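PrgZ (Enterococcus faecalis, PDB 4FAJ) binds peptide pheromone outside the cell as a membrane-anchored substrate-binding protein, and probably serves peptide uptake across the membrane. Local coordinates at residues G328-L333 against D461-L466; N285-G290 against D308-T313; G93-D98 against Y121-R126. One frame throughout, in Å; residues are numbered along the deposited sequence.

How the contacts relate
Along the chain contact 3 (93-98 with 121-126) comes first, then contact 2, then contact 1, and each closes before the next opens. Contacts 1 and 2 reach the same mixed sheet, in which strand 311-324 runs antiparallel beside strand 464-470. Their centres are still about 40 Å apart, so they mark distant places on it. Contact 3 belongs to other sheets. Its centre is about 42 Å from that of contact 1, on the opposite side of the chain's centre, and about 37 Å from that of contact 2. No two contacts touch. They therefore join parts of the fold in well-separated regions of the peptide-binding protein. L466 of contact 1 packs on the bound peptide.

Contact 1. Residues G328-L333 against D461-L466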
ATOM      1  N   GLY A 328     -11.244   9.321  21.062  1.00 31.43           N
ATOM      2  CA  GLY A 328     -11.651   9.889  22.343  1.00 32.44           C
ATOM      3  C   GLY A 328     -10.716   9.465  23.462  1.00 33.51           C
ATOM      4  O   GLY A 328     -10.617  10.150  24.481  1.00 34.16           O
ATOM      5  N   GLU A 329     -10.014   8.345  23.270  1.00 33.97           N
ATOM      6  CA  GLU A 329      -9.039   7.869  24.256  1.00 34.81           C
ATOM      7  C   GLU A 329      -7.984   8.939  24.527  1.00 34.21           C
ATOM      8  O   GLU A 329      -7.636   9.183  25.681  1.00 35.14           O
ATOM      9  CB  GLU A 329      -8.351   6.571  23.801  1.00 35.33           C
ATOM     10  CG  GLU A 329      -9.290   5.388  23.496  1.00 37.70           C
ATOM     11  CD  GLU A 329     -10.181   4.977  24.669  1.00 41.93           C
ATOM     12  OE1 GLU A 329      -9.820   5.228  25.845  1.00 44.71           O
ATOM     13  OE2 GLU A 329     -11.253   4.386  24.408  1.00 44.94           O
ATOM     14  N   ASN A 330      -7.486   9.585  23.473  1.00 32.82           N
ATOM     15  CA  ASN A 330      -6.504  10.648  23.638  1.00 31.88           C
ATOM     16  C   ASN A 330      -7.170  12.019  23.614  1.00 31.33           C
ATOM     17  O   ASN A 330      -7.742  12.435  22.601  1.00 30.74           O
ATOM     18  CB  ASN A 330      -5.410  10.556  22.577  1.00 31.55           C
ATOM     19  CG  ASN A 330      -4.254  11.500  22.856  1.00 31.52           C
ATOM     20  OD1 ASN A 330      -4.307  12.679  22.525  1.00 29.73           O
ATOM     21  ND2 ASN A 330      -3.202  10.981  23.480  1.00 32.44           N
ATOM     22  N   LYS A 331      -7.057  12.727  24.732  1.00 30.78           N
ATOM     23  CA  LYS A 331      -7.736  13.998  24.922  1.00 30.41           C
ATOM     24  C   LYS A 331      -7.130  15.113  24.078  1.00 29.07           C
ATOM     25  O   LYS A 331      -7.859  15.974  23.587  1.00 28.97           O
ATOM     26  CB  LYS A 331      -7.725  14.385  26.405  1.00 31.51           C
ATOM     27  CG  LYS A 331      -8.346  13.331  27.322  1.00 33.01           C
ATOM     28  CD  LYS A 331      -9.704  12.862  26.799  1.00 35.19           C
ATOM     29  CE  LYS A 331     -10.582  12.307  27.906  1.00 36.56           C
ATOM     30  NZ  LYS A 331     -11.979  12.131  27.413  1.00 37.44           N
ATOM     31  N   LEU A 332      -5.808  15.092  23.905  1.00 27.03           N
ATOM     32  CA  LEU A 332      -5.138  16.066  23.052  1.00 25.87           C
ATOM     33  C   LEU A 332      -5.583  15.947  21.584  1.00 24.09           C
ATOM     34  O   LEU A 332      -5.971  16.939  20.973  1.00 23.73           O
ATOM     35  CB  LEU A 332      -3.615  15.927  23.145  1.00 25.76           C
ATOM     36  CG  LEU A 332      -2.903  16.587  24.330  1.00 26.27           C
ATOM     37  CD1 LEU A 332      -1.437  16.175  24.349  1.00 26.46           C
ATOM     38  CD2 LEU A 332      -3.014  18.103  24.266  1.00 26.70           C
ATOM     39  N   LEU A 333      -5.536  14.742  21.020  1.00 22.81           N
ATOM     40  CA  LEU A 333      -5.786  14.571  19.574  1.00 21.72           C
ATOM     41  C   LEU A 333      -7.264  14.645  19.208  1.00 21.76           C
ATOM     42  O   LEU A 333      -7.612  14.784  18.041  1.00 20.40           O
ATOM     43  CB  LEU A 333      -5.160  13.270  19.061  1.00 21.02           C
ATOM     44  CG  LEU A 333      -3.627  13.267  19.110  1.00 20.54           C
ATOM     45  CD1 LEU A 333      -3.070  11.956  18.612  1.00 19.51           C
ATOM     46  CD2 LEU A 333      -3.050  14.449  18.311  1.00 18.57           C
ATOM     47  N   ASP A 461      -3.748   0.981  19.128  1.00 24.77           N
ATOM     48  CA  ASP A 461      -2.891   1.081  20.306  1.00 24.61           C
ATOM     49  C   ASP A 461      -1.758   2.052  19.973  1.00 23.24           C
ATOM     50  O   ASP A 461      -0.583   1.685  19.908  1.00 22.28           O
ATOM     51  CB  ASP A 461      -2.359  -0.308  20.683  1.00 25.26           C
ATOM     52  CG  ASP A 461      -1.580  -0.315  21.994  1.00 28.11           C
ATOM     53  OD1 ASP A 461      -1.602   0.692  22.736  1.00 30.83           O
ATOM     54  OD2 ASP A 461      -0.942  -1.350  22.289  1.00 30.66           O
ATOM     55  N   PHE A 462      -2.139   3.301  19.744  1.00 21.77           N
ATOM     56  CA  PHE A 462      -1.191   4.347  19.413  1.00 21.06           C
ATOM     57  C   PHE A 462      -1.799   5.724  19.658  1.00 20.57           C
ATOM     58  O   PHE A 462      -3.003   5.859  19.863  1.00 19.96           O
ATOM     59  CB  PHE A 462      -0.722   4.212  17.963  1.00 20.05           C
ATOM     60  CG  PHE A 462      -1.732   4.669  16.948  1.00 19.70           C
ATOM     61  CD1 PHE A 462      -2.736   3.819  16.520  1.00 19.92           C
ATOM     62  CD2 PHE A 462      -1.672   5.951  16.415  1.00 18.50           C
ATOM     63  CE1 PHE A 462      -3.665   4.240  15.579  1.00 19.83           C
ATOM     64  CE2 PHE A 462      -2.600   6.373  15.477  1.00 18.36           C
ATOM     65  CZ  PHE A 462      -3.595   5.517  15.061  1.00 19.12           C
ATOM     66  N   THR A 463      -0.941   6.726  19.623  1.00 19.95           N
ATOM     67  CA  THR A 463      -1.343   8.110  19.732  1.00 20.60           C
ATOM     68  C   THR A 463      -1.105   8.789  18.383  1.00 19.69           C
ATOM     69  O   THR A 463      -2.067   9.095  17.667  1.00 19.72           O
ATOM     70  CB  THR A 463      -0.573   8.773  20.877  1.00 20.98           C
ATOM     71  OG1 THR A 463      -0.933   8.112  22.095  1.00 23.13           O
ATOM     72  CG2 THR A 463      -0.893  10.257  20.978  1.00 22.67           C
ATOM     73  N   LEU A 464       0.163   8.984  18.028  1.00 19.24           N
ATOM     74  CA  LEU A 464       0.557   9.380  16.679  1.00 18.51           C
ATOM     75  C   LEU A 464       1.270   8.219  16.003  1.00 18.21           C
ATOM     76  O   LEU A 464       1.966   7.421  16.649  1.00 17.87           O
ATOM     77  CB  LEU A 464       1.522  10.569  16.689  1.00 18.80           C
ATOM     78  CG  LEU A 464       1.095  11.913  17.243  1.00 20.05           C
ATOM     79  CD1 LEU A 464       2.333  12.784  17.382  1.00 20.40           C
ATOM     80  CD2 LEU A 464       0.060  12.559  16.327  1.00 20.28           C
ATOM     81  N   SER A 465       1.164   8.179  14.681  1.00 17.50           N
ATOM     82  CA  SER A 465       1.825   7.149  13.897  1.00 17.23           C
ATOM     83  C   SER A 465       2.399   7.709  12.598  1.00 16.65           C
ATOM     84  O   SER A 465       1.685   8.365  11.841  1.00 16.33           O
ATOM     85  CB  SER A 465       0.816   6.057  13.575  1.00 17.65           C
ATOM     86  OG  SER A 465       1.349   5.109  12.670  1.00 19.29           O
ATOM     87  N   LEU A 466       3.675   7.432  12.340  1.00 16.04           N
ATOM     88  CA  LEU A 466       4.277   7.734  11.044  1.00 15.88           C
ATOM     89  C   LEU A 466       4.027   6.534  10.148  1.00 15.91           C
ATOM     90  O   LEU A 466       4.771   5.544  10.187  1.00 16.25           O
ATOM     91  CB  LEU A 466       5.779   7.993  11.166  1.00 16.21           C
ATOM     92  CG  LEU A 466       6.518   8.281   9.854  1.00 16.34           C
ATOM     93  CD1 LEU A 466       5.877   9.458   9.132  1.00 16.40           C
ATOM     94  CD2 LEU A 466       7.992   8.570  10.118  1.00 19.39           C
TER
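N330 holds CG trans to its backbone N (chi1 -170°), which sets its amide against T463, and L333 holds CG beside its backbone N (chi1 -66°), which brings CD1 to the same threonine. N330 is the N-cap of the short helix 331-334. Its OD1 accepts the backbone N-H of L333, with OD1 and L333 N 2.8 Å apart. The donor lies in the carbonyl plane of the amide and the bond is fairly straight (159°). This grip helps fix the rotation of the amide. The amide NH2 lies against the T463 methyl, with N330 ND2 3.5 Å from T463 CG2.

No hydrogen bond crosses the contact. The T463 methyl meets both partners, and T463 CG2 is 3.6 Å from L333 CD1. Both N330 and L333 cross the T463 side chain at about a right angle. L333 also crosses L464 in this way.

The contact joins the helix start to T463, just before strand 464-470 of the mixed sheet, and to L464, its first residue. M324 of strand 311-324 packs on both L333 and L464, and L413 of strand 412-418 touches T463. Farther along the strand, L466 packs on an aromatic side chain of the bound peptide.

The leucine pair meets through branch ends, with L333 CD1 3.9 Å from L464 CD2. The same L333 CD1 comes within 3.2 Å of the backbone O of T463.

Contact 2. Residues N285-G290 against D308-T313; sequences NLYNDG and DKEYST
Y287 in the last turn of helix 280-288 and E310 in a type I turn from D308 to Y311 are the residues nearest across the two segments, yet their CA atoms are 11.1 Å apart. Two long side chains bridge the gap. Y287 holds CG trans to its backbone N (chi1 -179°), and the ring reaches out to the turn. E310 comes to meet it with its chain extended beyond CG. The Y287 hydroxyl donates to the carboxylate, with Y287 OH 2.7 Å from E310 OE1. The oxygen lies at the edge of the ring, near the ring plane. The hydroxyl, however, meets OE1 from above the carboxylate, 71° out of its plane. The ring and carboxylate planes are 81° apart.

Strand 294-297, helix 299-305 and strand 311-324 form a beta-alpha-beta crossover, both strands being antiparallel to strand 528-539. The contact ties the helix before this unit to the entry of its second strand. An Asx turn shapes that entry: D308 OD2 accepts from E310 N at 2.8 Å, using its anti lone pair. A Schellman motif ends the helix at G290.

The second carboxylate oxygen, E310 OE2, is hydrogen-bonded to S541 OG. K540 makes a cation-pi contact with the Y287 ring, and its NZ is hydrogen-bonded to Y287 O. Its charge may make the hydroxyl a better donor. The Y287 side chain is about 14 Å from a bound zinc ion.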
ATOM      1  N   ASN A 285      27.704  -0.629   1.327  0.50 16.32           N
ATOM      2  CA  ASN A 285      28.946  -1.381   1.466  0.50 16.75           C
ATOM      3  C   ASN A 285      28.829  -2.779   0.843  0.50 16.76           C
ATOM      4  O   ASN A 285      29.753  -3.231   0.169  0.50 16.72           O
ATOM      5  CB  ASN A 285      29.357  -1.458   2.949  0.50 16.89           C
ATOM      6  CG  ASN A 285      30.809  -1.879   3.142  0.50 17.54           C
ATOM      7  OD1 ASN A 285      31.082  -2.990   3.589  0.50 19.02           O
ATOM      8  ND2 ASN A 285      31.744  -0.990   2.809  0.50 16.83           N
ATOM      9  N   LEU A 286      27.696  -3.449   1.067  1.00 16.34           N
ATOM     10  CA  LEU A 286      27.395  -4.733   0.416  1.00 16.67           C
ATOM     11  C   LEU A 286      27.305  -4.577  -1.109  1.00 16.19           C
ATOM     12  O   LEU A 286      27.896  -5.357  -1.865  1.00 17.14           O
ATOM     13  CB  LEU A 286      26.082  -5.312   0.966  1.00 15.77           C
ATOM     14  CG  LEU A 286      26.183  -5.862   2.395  1.00 16.03           C
ATOM     15  CD1 LEU A 286      24.788  -6.173   2.931  1.00 17.17           C
ATOM     16  CD2 LEU A 286      27.084  -7.094   2.486  1.00 16.67           C
ATOM     17  N   TYR A 287      26.590  -3.548  -1.547  1.00 16.22           N
ATOM     18  CA  TYR A 287      26.449  -3.248  -2.969  1.00 16.25           C
ATOM     19  C   TYR A 287      27.811  -3.040  -3.648  1.00 17.44           C
ATOM     20  O   TYR A 287      28.090  -3.663  -4.681  1.00 17.76           O
ATOM     21  CB  TYR A 287      25.557  -2.024  -3.159  1.00 15.76           C
ATOM     22  CG  TYR A 287      25.326  -1.639  -4.599  1.00 15.84           C
ATOM     23  CD1 TYR A 287      26.219  -0.804  -5.270  1.00 16.43           C
ATOM     24  CD2 TYR A 287      24.218  -2.128  -5.301  1.00 16.31           C
ATOM     25  CE1 TYR A 287      25.992  -0.438  -6.602  1.00 16.66           C
ATOM     26  CE2 TYR A 287      23.993  -1.772  -6.616  1.00 16.52           C
ATOM     27  CZ  TYR A 287      24.884  -0.935  -7.265  1.00 16.82           C
ATOM     28  OH  TYR A 287      24.641  -0.590  -8.576  1.00 17.15           O
ATOM     29  N   ASN A 288      28.663  -2.212  -3.051  1.00 18.48           N
ATOM     30  CA  ASN A 288      29.998  -1.930  -3.605  1.00 19.88           C
ATOM     31  C   ASN A 288      30.916  -3.143  -3.611  1.00 21.22           C
ATOM     32  O   ASN A 288      31.839  -3.210  -4.421  1.00 21.75           O
ATOM     33  CB  ASN A 288      30.682  -0.783  -2.850  1.00 20.36           C
ATOM     34  CG  ASN A 288      30.028   0.555  -3.116  1.00 20.93           C
ATOM     35  OD1 ASN A 288      29.392   0.739  -4.153  1.00 21.72           O
ATOM     36  ND2 ASN A 288      30.181   1.496  -2.191  1.00 21.05           N
ATOM     37  N   ASP A 289      30.663  -4.097  -2.719  1.00 21.91           N
ATOM     38  CA  ASP A 289      31.426  -5.344  -2.705  1.00 23.12           C
ATOM     39  C   ASP A 289      30.820  -6.446  -3.576  1.00 22.78           C
ATOM     40  O   ASP A 289      31.355  -7.557  -3.611  1.00 23.49           O
ATOM     41  CB  ASP A 289      31.593  -5.852  -1.266  1.00 23.61           C
ATOM     42  CG  ASP A 289      32.514  -4.976  -0.428  1.00 25.35           C
ATOM     43  OD1 ASP A 289      33.248  -4.126  -0.976  1.00 27.25           O
ATOM     44  OD2 ASP A 289      32.504  -5.149   0.804  1.00 27.88           O
ATOM     45  N   GLY A 290      29.724  -6.150  -4.279  1.00 22.68           N
ATOM     46  CA  GLY A 290      29.053  -7.130  -5.150  1.00 22.82           C
ATOM     47  C   GLY A 290      28.209  -8.158  -4.397  1.00 22.87           C
ATOM     48  O   GLY A 290      27.890  -9.233  -4.935  1.00 22.95           O
ATOM     49  N   ASP A 308      25.971   9.206  -9.513  1.00 28.36           N
ATOM     50  CA  ASP A 308      26.478   7.910  -9.951  1.00 28.15           C
ATOM     51  C   ASP A 308      25.697   7.421 -11.165  1.00 27.32           C
ATOM     52  O   ASP A 308      24.496   7.661 -11.280  1.00 26.85           O
ATOM     53  CB  ASP A 308      26.371   6.888  -8.815  1.00 28.09           C
ATOM     54  CG  ASP A 308      27.166   5.627  -9.079  1.00 28.63           C
ATOM     55  OD1 ASP A 308      28.262   5.503  -8.515  1.00 31.50           O
ATOM     56  OD2 ASP A 308      26.698   4.754  -9.835  1.00 29.78           O
ATOM     57  N   LYS A 309      26.379   6.717 -12.060  1.00 27.10           N
ATOM     58  CA  LYS A 309      25.736   6.197 -13.265  1.00 26.88           C
ATOM     59  C   LYS A 309      24.644   5.178 -12.945  1.00 24.80           C
ATOM     60  O   LYS A 309      23.749   4.976 -13.746  1.00 24.39           O
ATOM     61  CB  LYS A 309      26.768   5.586 -14.223  1.00 28.17           C
ATOM     62  CG  LYS A 309      27.459   4.349 -13.688  1.00 31.06           C
ATOM     63  CD  LYS A 309      28.535   3.829 -14.637  1.00 34.63           C
ATOM     64  CE  LYS A 309      29.138   2.538 -14.092  1.00 36.24           C
ATOM     65  NZ  LYS A 309      29.667   2.698 -12.716  1.00 38.64           N
ATOM     66  N   GLU A 310      24.726   4.540 -11.775  1.00 23.09           N
ATOM     67  CA  GLU A 310      23.761   3.512 -11.381  1.00 21.57           C
ATOM     68  C   GLU A 310      22.666   4.022 -10.421  1.00 20.20           C
ATOM     69  O   GLU A 310      21.858   3.237  -9.945  1.00 19.28           O
ATOM     70  CB  GLU A 310      24.509   2.305 -10.804  1.00 21.35           C
ATOM     71  CG  GLU A 310      25.222   1.517 -11.897  1.00 22.00           C
ATOM     72  CD  GLU A 310      26.075   0.367 -11.389  1.00 22.80           C
ATOM     73  OE1 GLU A 310      26.519   0.391 -10.217  1.00 22.10           O
ATOM     74  OE2 GLU A 310      26.307  -0.568 -12.184  1.00 24.06           O
ATOM     75  N   TYR A 311      22.644   5.330 -10.180  1.00 19.30           N
ATOM     76  CA  TYR A 311      21.628   5.992  -9.346  1.00 18.84           C
ATOM     77  C   TYR A 311      20.333   6.229 -10.128  1.00 18.36           C
ATOM     78  O   TYR A 311      20.369   6.608 -11.301  1.00 17.96           O
ATOM     79  CB  TYR A 311      22.165   7.352  -8.859  1.00 18.78           C
ATOM     80  CG  TYR A 311      21.207   8.150  -7.973  1.00 18.55           C
ATOM     81  CD1 TYR A 311      20.328   9.091  -8.517  1.00 19.57           C
ATOM     82  CD2 TYR A 311      21.195   7.969  -6.588  1.00 18.11           C
ATOM     83  CE1 TYR A 311      19.454   9.836  -7.695  1.00 19.01           C
ATOM     84  CE2 TYR A 311      20.334   8.698  -5.767  1.00 18.80           C
ATOM     85  CZ  TYR A 311      19.464   9.629  -6.322  1.00 19.87           C
ATOM     86  OH  TYR A 311      18.617  10.344  -5.483  1.00 21.25           O
ATOM     87  N   SER A 312      19.190   6.029  -9.474  1.00 17.66           N
ATOM     88  CA  SER A 312      17.914   6.512 -10.021  1.00 18.13           C
ATOM     89  C   SER A 312      16.993   6.935  -8.882  1.00 17.74           C
ATOM     90  O   SER A 312      17.118   6.429  -7.780  1.00 17.29           O
ATOM     91  CB  SER A 312      17.242   5.428 -10.865  1.00 17.54           C
ATOM     92  OG  SER A 312      16.832   4.332 -10.062  1.00 18.61           O
ATOM     93  N   THR A 313      16.102   7.887  -9.144  1.00 18.13           N
ATOM     94  CA  THR A 313      14.999   8.164  -8.230  1.00 18.00           C
ATOM     95  C   THR A 313      13.700   8.187  -9.018  1.00 18.32           C
ATOM     96  O   THR A 313      13.650   8.720 -10.125  1.00 18.17           O
ATOM     97  CB  THR A 313      15.175   9.480  -7.451  1.00 18.09           C
ATOM     98  OG1 THR A 313      14.072   9.646  -6.539  1.00 18.80           O
ATOM     99  CG2 THR A 313      15.230  10.664  -8.382  1.00 19.20           C
TER

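Contact 3. Residues G93-D98 against Y121-R126; sequences GLYRLD and YTIVIR
Two sheet elements pack here through apolar side chains. One is strand 95-97, which pairs antiparallel with strand 103-105. The other is strand 120-124 of the four-stranded antiparallel sheet that also holds strands 113-115, 190-194 and 183-186. L94 and Y95 meet I123 and I125. Y95 and I123 are in the strands, while L94 precedes the first and I125 follows the second.

The Y95 and I123 side chains come from opposite directions. The hydroxyl end of the tyrosine runs into the branched isoleucine. Y95 OH lies 3.7 Å from I123 CG2 and 3.8 Å from I123 CG1. I123 keeps CG1 beside its backbone N (chi1 -60°), and from there its CD1 reaches the edge of the Y95 ring, near the ring plane. The closest ring carbon, Y95 CE2, is 4.4 Å from I123 CD1.

L94 spreads its two methyls over two partners. L94 CD1 is 4.3 Å from I123 CD1. L94 CD2 is likewise 4.3 Å from I125 CG1. The leucine thus touches two isoleucines spaced two residues apart on the other segment.

Helix 139-150 closes in on this group: F142 touches both L94 and I125, and W146 touches L94. From the neighbouring strand 190-194, L191 packs on L94 and I193 on I123.

No hydrogen bond joins the two segments, and all four touching residues are buried. The cohesion between them is therefore hydrophobic and van der Waals. I123 offers the Y95 hydroxyl only carbon at close range. The polar need of the hydroxyl is met outside the contact by a hydrogen bond with G110 O, so a buried polar atom can lie against the carbons of the isoleucine.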
ATOM      1  N   GLY A  93      -2.899 -12.809 -10.777  1.00 14.37           N
ATOM      2  CA  GLY A  93      -4.342 -12.608 -10.816  1.00 13.83           C
ATOM      3  C   GLY A  93      -4.874 -12.562 -12.238  1.00 14.00           C
ATOM      4  O   GLY A  93      -4.177 -12.918 -13.202  1.00 14.15           O
ATOM      5  N   LEU A  94      -6.121 -12.139 -12.371  1.00 13.57           N
ATOM      6  CA  LEU A  94      -6.763 -12.083 -13.681  1.00 13.98           C
ATOM      7  C   LEU A  94      -6.039 -11.127 -14.631  1.00 13.62           C
ATOM      8  O   LEU A  94      -5.916 -11.416 -15.832  1.00 13.14           O
ATOM      9  CB  LEU A  94      -8.225 -11.679 -13.548  1.00 13.63           C
ATOM     10  CG  LEU A  94      -9.132 -12.726 -12.888  1.00 14.00           C
ATOM     11  CD1 LEU A  94     -10.487 -12.127 -12.564  1.00 14.40           C
ATOM     12  CD2 LEU A  94      -9.285 -13.961 -13.770  1.00 12.09           C
ATOM     13  N   TYR A  95      -5.594  -9.994 -14.078  1.00 13.76           N
ATOM     14  CA  TYR A  95      -4.862  -8.964 -14.812  1.00 14.23           C
ATOM     15  C   TYR A  95      -3.564  -8.593 -14.073  1.00 15.24           C
ATOM     16  O   TYR A  95      -3.422  -8.813 -12.859  1.00 15.51           O
ATOM     17  CB  TYR A  95      -5.756  -7.722 -15.054  1.00 13.95           C
ATOM     18  CG  TYR A  95      -7.013  -8.103 -15.770  1.00 13.22           C
ATOM     19  CD1 TYR A  95      -7.037  -8.197 -17.156  1.00 12.14           C
ATOM     20  CD2 TYR A  95      -8.152  -8.486 -15.066  1.00 10.55           C
ATOM     21  CE1 TYR A  95      -8.164  -8.614 -17.818  1.00 13.80           C
ATOM     22  CE2 TYR A  95      -9.292  -8.908 -15.729  1.00 11.05           C
ATOM     23  CZ  TYR A  95      -9.292  -8.970 -17.098  1.00 12.31           C
ATOM     24  OH  TYR A  95     -10.397  -9.397 -17.773  1.00 11.92           O
ATOM     25  N   ARG A  96      -2.615  -8.070 -14.846  1.00 16.22           N
ATOM     26  CA  ARG A  96      -1.290  -7.659 -14.377  1.00 17.48           C
ATOM     27  C   ARG A  96      -0.975  -6.312 -15.037  1.00 17.71           C
ATOM     28  O   ARG A  96      -1.193  -6.149 -16.245  1.00 16.73           O
ATOM     29  CB  ARG A  96      -0.246  -8.692 -14.800  1.00 17.67           C
ATOM     30  CG  ARG A  96       1.193  -8.382 -14.352  1.00 20.28           C
ATOM     31  CD  ARG A  96       2.192  -9.215 -15.124  1.00 23.39           C
ATOM     32  NE  ARG A  96       2.122 -10.647 -14.806  1.00 26.10           N
ATOM     33  CZ  ARG A  96       2.688 -11.234 -13.748  1.00 27.87           C
ATOM     34  NH1 ARG A  96       3.387 -10.529 -12.855  1.00 29.41           N
ATOM     35  NH2 ARG A  96       2.561 -12.545 -13.583  1.00 27.45           N
ATOM     36  N   LEU A  97      -0.466  -5.359 -14.253  1.00 17.86           N
ATOM     37  CA  LEU A  97      -0.145  -4.034 -14.787  1.00 18.90           C
ATOM     38  C   LEU A  97       1.004  -4.070 -15.777  1.00 19.30           C
ATOM     39  O   LEU A  97       2.001  -4.787 -15.586  1.00 19.96           O
ATOM     40  CB  LEU A  97       0.174  -3.036 -13.661  1.00 19.01           C
ATOM     41  CG  LEU A  97      -0.936  -2.722 -12.661  1.00 19.24           C
ATOM     42  CD1 LEU A  97      -0.501  -1.510 -11.819  1.00 19.85           C
ATOM     43  CD2 LEU A  97      -2.317  -2.484 -13.304  1.00 20.26           C
ATOM     44  N   ASP A  98       0.856  -3.308 -16.853  1.00 20.06           N
ATOM     45  CA  ASP A  98       1.926  -3.133 -17.824  1.00 20.82           C
ATOM     46  C   ASP A  98       2.798  -1.936 -17.440  1.00 21.49           C
ATOM     47  O   ASP A  98       2.582  -1.304 -16.410  1.00 20.31           O
ATOM     48  CB  ASP A  98       1.368  -2.989 -19.257  1.00 21.25           C
ATOM     49  CG  ASP A  98       0.527  -1.726 -19.464  1.00 21.99           C
ATOM     50  OD1 ASP A  98       0.582  -0.793 -18.626  1.00 22.05           O
ATOM     51  OD2 ASP A  98      -0.205  -1.684 -20.485  1.00 21.84           O
ATOM     52  N   TYR A 121     -19.717  -7.779 -15.716  1.00 20.02           N
ATOM     53  CA  TYR A 121     -18.413  -8.100 -16.287  1.00 19.41           C
ATOM     54  C   TYR A 121     -18.320  -9.609 -16.497  1.00 19.40           C
ATOM     55  O   TYR A 121     -18.504 -10.373 -15.548  1.00 19.26           O
ATOM     56  CB  TYR A 121     -17.289  -7.675 -15.340  1.00 18.59           C
ATOM     57  CG  TYR A 121     -16.983  -6.193 -15.348  1.00 18.60           C
ATOM     58  CD1 TYR A 121     -17.967  -5.252 -15.042  1.00 18.90           C
ATOM     59  CD2 TYR A 121     -15.709  -5.730 -15.649  1.00 18.74           C
ATOM     60  CE1 TYR A 121     -17.693  -3.888 -15.043  1.00 19.39           C
ATOM     61  CE2 TYR A 121     -15.425  -4.367 -15.654  1.00 18.12           C
ATOM     62  CZ  TYR A 121     -16.420  -3.454 -15.351  1.00 18.06           C
ATOM     63  OH  TYR A 121     -16.133  -2.105 -15.352  1.00 20.14           O
ATOM     64  N   THR A 122     -18.034 -10.027 -17.725  1.00 18.83           N
ATOM     65  CA  THR A 122     -17.820 -11.435 -18.046  1.00 18.81           C
ATOM     66  C   THR A 122     -16.378 -11.638 -18.477  1.00 18.01           C
ATOM     67  O   THR A 122     -15.881 -10.928 -19.351  1.00 17.68           O
ATOM     68  CB  THR A 122     -18.785 -11.931 -19.149  1.00 19.26           C
ATOM     69  OG1 THR A 122     -20.132 -11.790 -18.681  1.00 19.66           O
ATOM     70  CG2 THR A 122     -18.525 -13.405 -19.494  1.00 20.69           C
ATOM     71  N   ILE A 123     -15.711 -12.598 -17.842  1.00 17.03           N
ATOM     72  CA  ILE A 123     -14.271 -12.805 -18.014  1.00 16.94           C
ATOM     73  C   ILE A 123     -13.998 -14.290 -18.225  1.00 17.20           C
ATOM     74  O   ILE A 123     -14.578 -15.138 -17.537  1.00 17.89           O
ATOM     75  CB  ILE A 123     -13.493 -12.320 -16.775  1.00 16.17           C
ATOM     76  CG1 ILE A 123     -13.736 -10.820 -16.554  1.00 16.10           C
ATOM     77  CG2 ILE A 123     -11.999 -12.650 -16.903  1.00 15.23           C
ATOM     78  CD1 ILE A 123     -13.409 -10.332 -15.164  1.00 15.74           C
ATOM     79  N   VAL A 124     -13.122 -14.606 -19.169  1.00 17.42           N
ATOM     80  CA  VAL A 124     -12.777 -16.000 -19.448  1.00 17.73           C
ATOM     81  C   VAL A 124     -11.341 -16.261 -18.988  1.00 17.85           C
ATOM     82  O   VAL A 124     -10.430 -15.512 -19.336  1.00 17.13           O
ATOM     83  CB  VAL A 124     -12.943 -16.344 -20.950  1.00 18.02           C
ATOM     84  CG1 VAL A 124     -12.419 -17.748 -21.243  1.00 18.26           C
ATOM     85  CG2 VAL A 124     -14.410 -16.237 -21.369  1.00 18.18           C
ATOM     86  N   ILE A 125     -11.150 -17.328 -18.212  1.00 18.17           N
ATOM     87  CA  ILE A 125      -9.819 -17.747 -17.754  1.00 18.04           C
ATOM     88  C   ILE A 125      -9.116 -18.501 -18.879  1.00 18.66           C
ATOM     89  O   ILE A 125      -9.716 -19.381 -19.499  1.00 18.32           O
ATOM     90  CB  ILE A 125      -9.917 -18.652 -16.506  1.00 18.42           C
ATOM     91  CG1 ILE A 125     -10.348 -17.831 -15.283  1.00 19.86           C
ATOM     92  CG2 ILE A 125      -8.595 -19.372 -16.251  1.00 17.64           C
ATOM     93  CD1 ILE A 125     -11.085 -18.643 -14.253  1.00 20.74           C
ATOM     94  N   ARG A 126      -7.853 -18.157 -19.160  1.00 19.01           N
ATOM     95  CA  ARG A 126      -7.151 -18.798 -20.271  1.00 19.66           C
ATOM     96  C   ARG A 126      -6.942 -20.302 -20.069  1.00 20.88           C
ATOM     97  O   ARG A 126      -6.840 -20.795 -18.935  1.00 20.06           O
ATOM     98  CB  ARG A 126      -5.802 -18.129 -20.578  1.00 19.70           C
ATOM     99  CG  ARG A 126      -4.681 -18.390 -19.575  1.00 20.25           C
ATOM    100  CD  ARG A 126      -3.361 -17.691 -20.008  1.00 20.45           C
ATOM    101  NE  ARG A 126      -3.532 -16.241 -20.142  1.00 20.19           N
ATOM    102  CZ  ARG A 126      -3.357 -15.517 -21.257  1.00 20.89           C
ATOM    103  NH1 ARG A 126      -2.963 -16.074 -22.398  1.00 20.99           N
ATOM    104  NH2 ARG A 126      -3.565 -14.202 -21.219  1.00 19.64           N
TER